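Local coordinates for YqgE/AlgH family protein (Corynebacterium diphtheriae, PDB 2HRX) that is of unknown function but belongs to the YqgE/AlgH (UPF0301) family, folding as a single chain round a mixed beta sheet, at residues D4-A9 against M183-Y188; A53-V58 against A76-G81. One frame throughout, in Å; residues are numbered along the deposited sequence.

Contact 1: residues D4-A9 against M183-Y188; sequences DRLFNA and MPLPLY
L6 pushes its branched end between L185 and the ring of Y188, and takes the largest share of the buried surface. Its CD1 sits over one face of the Y188 ring, 3.9 Å from the ring centroid and 22° off the normal, a CH-pi contact displaced toward the CD2 side of the ring, where CD1 comes within 3.6 Å of Y188 CD2. On the second branch, L6 CD2 lies 4.0 Å from P184 CG. L185 meets the fork with a single methyl: L185 CD2 lies 3.4 Å from L6 CD1 and equally near L6 CD2, tight for carbon pairs. Leucine suits this place because its two methyls can meet the Y188 face and P184 at once while both pack on L185 CD2. L6 and L185 belong to short 3-10 segments, 6-9 near the N-terminus and 185-187 near the C-terminus, and P184 and Y188 flank the second, so the contact ties the two ends of the chain together. That turn, after the cis peptide before P184, brings P184, L185 and Y188 round the same leucine. L185 CG lies anti to its carbonyl carbon (chi1 -61°), and from there CD2 also reaches the edge of the F7 ring, 3.8 Å from F7 CE1. Tyrosine suits position 188 because its face takes the leucine methyl while Y188 OH is hydrogen-bonded to the backbone N of M1.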
loop_
_atom_site.group_PDB
_atom_site.type_symbol
_atom_site.label_atom_id
_atom_site.label_comp_id
_atom_site.label_asym_id
_atom_site.label_seq_id
_atom_site.Cartn_x
_atom_site.Cartn_y
_atom_site.Cartn_z
ATOM N N ASP A 4 16.997 -21.737 1.362
ATOM C CA ASP A 4 17.176 -20.476 2.065
ATOM C C ASP A 4 15.794 -19.859 2.256
ATOM O O ASP A 4 14.775 -20.496 1.970
ATOM C CB ASP A 4 18.048 -19.562 1.197
ATOM C CG ASP A 4 18.654 -18.409 1.969
ATOM O OD1 ASP A 4 19.481 -17.684 1.378
ATOM O OD2 ASP A 4 18.310 -18.228 3.154
ATOM N N ARG A 5 15.758 -18.631 2.754
ATOM C CA ARG A 5 14.493 -17.936 2.929
ATOM C C ARG A 5 13.936 -17.741 1.525
ATOM O O ARG A 5 14.682 -17.437 0.593
ATOM C CB ARG A 5 14.729 -16.591 3.617
ATOM C CG ARG A 5 15.156 -16.732 5.074
ATOM C CD ARG A 5 13.944 -16.875 5.983
ATOM N NE ARG A 5 13.423 -15.567 6.374
ATOM C CZ ARG A 5 12.139 -15.233 6.361
ATOM N NH1 ARG A 5 11.229 -16.110 5.973
ATOM N NH2 ARG A 5 11.764 -14.016 6.733
ATOM N N LEU A 6 12.630 -17.935 1.376
ATOM C CA LEU A 6 11.956 -17.812 0.084
ATOM C C LEU A 6 12.429 -16.637 -0.782
ATOM O O LEU A 6 12.864 -16.822 -1.920
ATOM C CB LEU A 6 10.449 -17.680 0.304
ATOM C CG LEU A 6 9.473 -18.383 -0.645
ATOM C CD1 LEU A 6 8.160 -17.616 -0.617
ATOM C CD2 LEU A 6 10.019 -18.445 -2.067
ATOM N N PHE A 7 12.338 -15.428 -0.238
ATOM C CA PHE A 7 12.725 -14.230 -0.976
ATOM C C PHE A 7 14.189 -14.109 -1.398
ATOM O O PHE A 7 14.493 -13.385 -2.349
ATOM C CB PHE A 7 12.298 -12.981 -0.190
ATOM C CG PHE A 7 10.808 -12.900 0.045
ATOM C CD1 PHE A 7 9.918 -13.584 -0.788
ATOM C CD2 PHE A 7 10.289 -12.115 1.072
ATOM C CE1 PHE A 7 8.532 -13.485 -0.599
ATOM C CE2 PHE A 7 8.905 -12.009 1.267
ATOM C CZ PHE A 7 8.030 -12.694 0.432
ATOM N N ASN A 8 15.096 -14.802 -0.712
ATOM C CA ASN A 8 16.510 -14.727 -1.077
ATOM C C ASN A 8 16.814 -15.481 -2.361
ATOM O O ASN A 8 17.938 -15.446 -2.859
ATOM C CB ASN A 8 17.397 -15.261 0.045
ATOM C CG ASN A 8 17.388 -14.366 1.251
ATOM O OD1 ASN A 8 17.179 -13.161 1.135
ATOM N ND2 ASN A 8 17.628 -14.943 2.421
ATOM N N ALA A 9 15.808 -16.167 -2.889
ATOM C CA ALA A 9 15.960 -16.914 -4.131
ATOM C C ALA A 9 15.398 -16.060 -5.260
ATOM O O ALA A 9 15.442 -16.439 -6.432
ATOM C CB ALA A 9 15.203 -18.229 -4.039
HETATM N N MSE A 183 7.755 -17.580 -10.115
HETATM C CA MSE A 183 7.764 -18.809 -9.332
HETATM C C MSE A 183 9.016 -18.768 -8.463
HETATM O O MSE A 183 10.016 -18.156 -8.837
HETATM C CB MSE A 183 7.811 -20.031 -10.253
HETATM C CG MSE A 183 6.495 -20.361 -10.930
HETATM SE SE MSE A 183 5.188 -21.019 -9.678
HETATM C CE MSE A 183 5.814 -22.840 -9.509
ATOM N N PRO A 184 8.984 -19.428 -7.298
ATOM C CA PRO A 184 7.875 -20.206 -6.734
ATOM C C PRO A 184 6.962 -19.468 -5.743
ATOM O O PRO A 184 6.234 -20.108 -4.985
ATOM C CB PRO A 184 8.600 -21.352 -6.056
ATOM C CG PRO A 184 9.767 -20.628 -5.447
ATOM C CD PRO A 184 10.235 -19.718 -6.574
ATOM N N LEU A 185 6.983 -18.139 -5.745
ATOM C CA LEU A 185 6.148 -17.389 -4.807
ATOM C C LEU A 185 4.662 -17.765 -4.834
ATOM O O LEU A 185 4.021 -17.856 -3.786
ATOM C CB LEU A 185 6.311 -15.880 -5.025
ATOM C CG LEU A 185 7.714 -15.297 -4.823
ATOM C CD1 LEU A 185 7.615 -13.783 -4.736
ATOM C CD2 LEU A 185 8.339 -15.836 -3.554
ATOM N N PRO A 186 4.090 -17.989 -6.024
ATOM C CA PRO A 186 2.669 -18.353 -6.057
ATOM C C PRO A 186 2.340 -19.635 -5.289
ATOM O O PRO A 186 1.188 -19.860 -4.921
ATOM C CB PRO A 186 2.381 -18.480 -7.551
ATOM C CG PRO A 186 3.302 -17.457 -8.146
ATOM C CD PRO A 186 4.588 -17.698 -7.380
ATOM N N LEU A 187 3.349 -20.472 -5.046
ATOM C CA LEU A 187 3.144 -21.725 -4.319
ATOM C C LEU A 187 3.001 -21.508 -2.821
ATOM O O LEU A 187 2.771 -22.452 -2.065
ATOM C CB LEU A 187 4.311 -22.686 -4.561
ATOM C CG LEU A 187 4.485 -23.207 -5.988
ATOM C CD1 LEU A 187 5.698 -24.131 -6.037
ATOM C CD2 LEU A 187 3.218 -23.943 -6.419
ATOM N N TYR A 188 3.153 -20.263 -2.396
ATOM C CA TYR A 188 3.048 -19.922 -0.988
ATOM C C TYR A 188 1.839 -19.040 -0.707
ATOM O O TYR A 188 1.609 -18.633 0.435
ATOM C CB TYR A 188 4.337 -19.244 -0.532
ATOM C CG TYR A 188 5.502 -20.202 -0.498
ATOM C CD1 TYR A 188 5.860 -20.846 0.679
ATOM C CD2 TYR A 188 6.216 -20.503 -1.656
ATOM C CE1 TYR A 188 6.909 -21.779 0.706
ATOM C CE2 TYR A 188 7.270 -21.436 -1.642
ATOM C CZ TYR A 188 7.604 -22.066 -0.458
ATOM O OH TYR A 188 8.618 -22.996 -0.432
#

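Contact 2: residues A53-V58 against A76-G81; sequences ASRSDV and ALYIGG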
loop_
_atom_site.group_PDB
_atom_site.type_symbol
_atom_site.label_atom_id
_atom_site.label_comp_id
_atom_site.label_asym_id
_atom_site.label_seq_id
_atom_site.Cartn_x
_atom_site.Cartn_y
_atom_site.Cartn_z
ATOM N N ALA A 53 -3.574 -4.585 2.671
ATOM C CA ALA A 53 -4.266 -5.846 2.895
ATOM C C ALA A 53 -5.206 -5.989 4.087
ATOM O O ALA A 53 -5.795 -7.053 4.262
ATOM C CB ALA A 53 -3.226 -6.964 2.944
ATOM N N SER A 54 -5.375 -4.945 4.893
ATOM C CA SER A 54 -6.224 -5.066 6.074
ATOM C C SER A 54 -7.356 -4.048 6.235
ATOM O O SER A 54 -7.138 -2.926 6.685
ATOM C CB SER A 54 -5.341 -5.039 7.325
ATOM O OG SER A 54 -6.119 -5.074 8.510
ATOM N N ARG A 55 -8.570 -4.457 5.882
ATOM C CA ARG A 55 -9.727 -3.582 6.012
ATOM C C ARG A 55 -10.173 -3.517 7.467
ATOM O O ARG A 55 -10.199 -4.536 8.157
ATOM C CB ARG A 55 -10.874 -4.101 5.150
ATOM C CG ARG A 55 -12.134 -3.261 5.240
ATOM C CD ARG A 55 -12.829 -3.227 3.897
ATOM N NE ARG A 55 -13.219 -4.558 3.449
ATOM C CZ ARG A 55 -14.293 -5.203 3.885
ATOM N NH1 ARG A 55 -15.088 -4.636 4.783
ATOM N NH2 ARG A 55 -14.574 -6.413 3.419
ATOM N N SER A 56 -10.510 -2.318 7.938
ATOM C CA SER A 56 -10.965 -2.148 9.314
ATOM C C SER A 56 -12.485 -2.196 9.328
ATOM O O SER A 56 -13.117 -2.327 8.279
ATOM C CB SER A 56 -10.520 -0.802 9.874
ATOM O OG SER A 56 -11.429 0.216 9.491
ATOM N N ASP A 57 -13.065 -2.071 10.518
ATOM C CA ASP A 57 -14.514 -2.093 10.671
ATOM C C ASP A 57 -15.093 -0.685 10.766
ATOM O O ASP A 57 -16.282 -0.510 11.039
ATOM C CB ASP A 57 -14.904 -2.894 11.918
ATOM C CG ASP A 57 -14.192 -2.414 13.171
ATOM O OD1 ASP A 57 -14.196 -1.193 13.439
ATOM O OD2 ASP A 57 -13.632 -3.264 13.893
ATOM N N VAL A 58 -14.252 0.319 10.535
ATOM C CA VAL A 58 -14.697 1.706 10.602
ATOM C C VAL A 58 -15.061 2.218 9.212
ATOM O O VAL A 58 -14.244 2.164 8.291
ATOM C CB VAL A 58 -13.597 2.623 11.190
ATOM C CG1 VAL A 58 -14.121 4.046 11.334
ATOM C CG2 VAL A 58 -13.144 2.090 12.533
ATOM N N ALA A 76 -14.529 1.736 3.599
ATOM C CA ALA A 76 -14.120 1.630 4.993
ATOM C C ALA A 76 -12.648 2.003 5.109
ATOM O O ALA A 76 -11.906 1.917 4.135
ATOM C CB ALA A 76 -14.320 0.212 5.485
ATOM N N LEU A 77 -12.227 2.426 6.294
ATOM C CA LEU A 77 -10.823 2.761 6.498
ATOM C C LEU A 77 -10.042 1.461 6.537
ATOM O O LEU A 77 -10.508 0.471 7.099
ATOM C CB LEU A 77 -10.623 3.497 7.824
ATOM C CG LEU A 77 -10.559 5.028 7.854
ATOM C CD1 LEU A 77 -11.623 5.644 6.976
ATOM C CD2 LEU A 77 -10.719 5.484 9.292
ATOM N N TYR A 78 -8.868 1.456 5.920
ATOM C CA TYR A 78 -8.008 0.287 5.937
ATOM C C TYR A 78 -6.924 0.590 6.969
ATOM O O TYR A 78 -6.570 1.748 7.171
ATOM C CB TYR A 78 -7.394 0.051 4.557
ATOM C CG TYR A 78 -8.298 -0.730 3.632
ATOM C CD1 TYR A 78 -9.566 -0.260 3.304
ATOM C CD2 TYR A 78 -7.903 -1.960 3.119
ATOM C CE1 TYR A 78 -10.429 -1.011 2.486
ATOM C CE2 TYR A 78 -8.754 -2.714 2.301
ATOM C CZ TYR A 78 -10.016 -2.229 1.994
ATOM O OH TYR A 78 -10.864 -2.970 1.198
ATOM N N ILE A 79 -6.425 -0.440 7.646
ATOM C CA ILE A 79 -5.386 -0.248 8.655
ATOM C C ILE A 79 -4.038 -0.181 7.948
ATOM O O ILE A 79 -3.498 -1.201 7.520
ATOM C CB ILE A 79 -5.387 -1.415 9.674
ATOM C CG1 ILE A 79 -6.778 -1.546 10.297
ATOM C CG2 ILE A 79 -4.341 -1.174 10.764
ATOM C CD1 ILE A 79 -6.923 -2.724 11.256
ATOM N N GLY A 80 -3.499 1.027 7.829
ATOM C CA GLY A 80 -2.225 1.211 7.153
ATOM C C GLY A 80 -1.010 0.749 7.936
ATOM O O GLY A 80 -0.002 0.364 7.346
ATOM N N GLY A 81 -1.100 0.780 9.263
ATOM C CA GLY A 81 0.024 0.371 10.083
ATOM C C GLY A 81 -0.271 0.588 11.552
ATOM O O GLY A 81 -1.331 1.114 11.893
HETATM O O HOH W 1 -4.770 -2.172 5.096
#
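R55 and Y78 form a single antiparallel bridge, a non-hydrogen-bonded pair with CA atoms 4.2 Å apart, flanked by hydrogen bonds. I79 N donates to S54 O at 2.8 Å, and on the other side of the pair S56 N donates to L77 O at 2.9 Å. The first segment then turns a corner at D57, yet V58 O still accepts from L77 N. S56 makes the corner an ST turn: its OG takes the N-H of V58 at 3.0 Å and gives its own proton to L77 O at 2.6 Å, approaching 38° above the carbonyl plane. With OG set between the backbone N and the carbonyl carbon (chi1 84°), this small hydroxyl can serve both strands, and L77 O is gripped by two donors. Beyond the bridge, a water accepts from S54 N and can donate to I79 O. CA and CB of R55 lie over one face of the Y78 ring, R55 CA 3.9 Å from the ring centroid in a CH-pi contact. The aliphatic chain of R55 continues across the ring to bring CD within 3.3 Å of Y78 OH, while the guanidinium plane is turned 55° from the ring. Past the corner, V58 CG1 approaches L77 CD2 at 4.2 Å. Strand 76-79 also pairs in parallel with strand 129-141, through backbone hydrogen bonds of Y78 with L134 and A136, so segment 53-58 is added outside the central sheet, with L77 packing on A136 and Y78 on R133 and F135.

How the contacts relate
Contacts 1 and 2 are separate: their centres lie about 27 Å apart and their nearest atoms about 13 Å apart. Contact 1 joins the two ends of the chain, 174 residues apart in sequence, at a site about 21 Å from the centre of the chain; contact 2 spans an 18-residue separation and lies nearer that centre, at about 11 Å. In sequence, residues 53-81 fall between 9 and 183. Contact 1 is formed by loops before strand 19-23 and after helix 173-179, whereas contact 2 lies on the strand that pairs with 129-141. With no ligand or known active site, neither contact can be assigned a catalytic role.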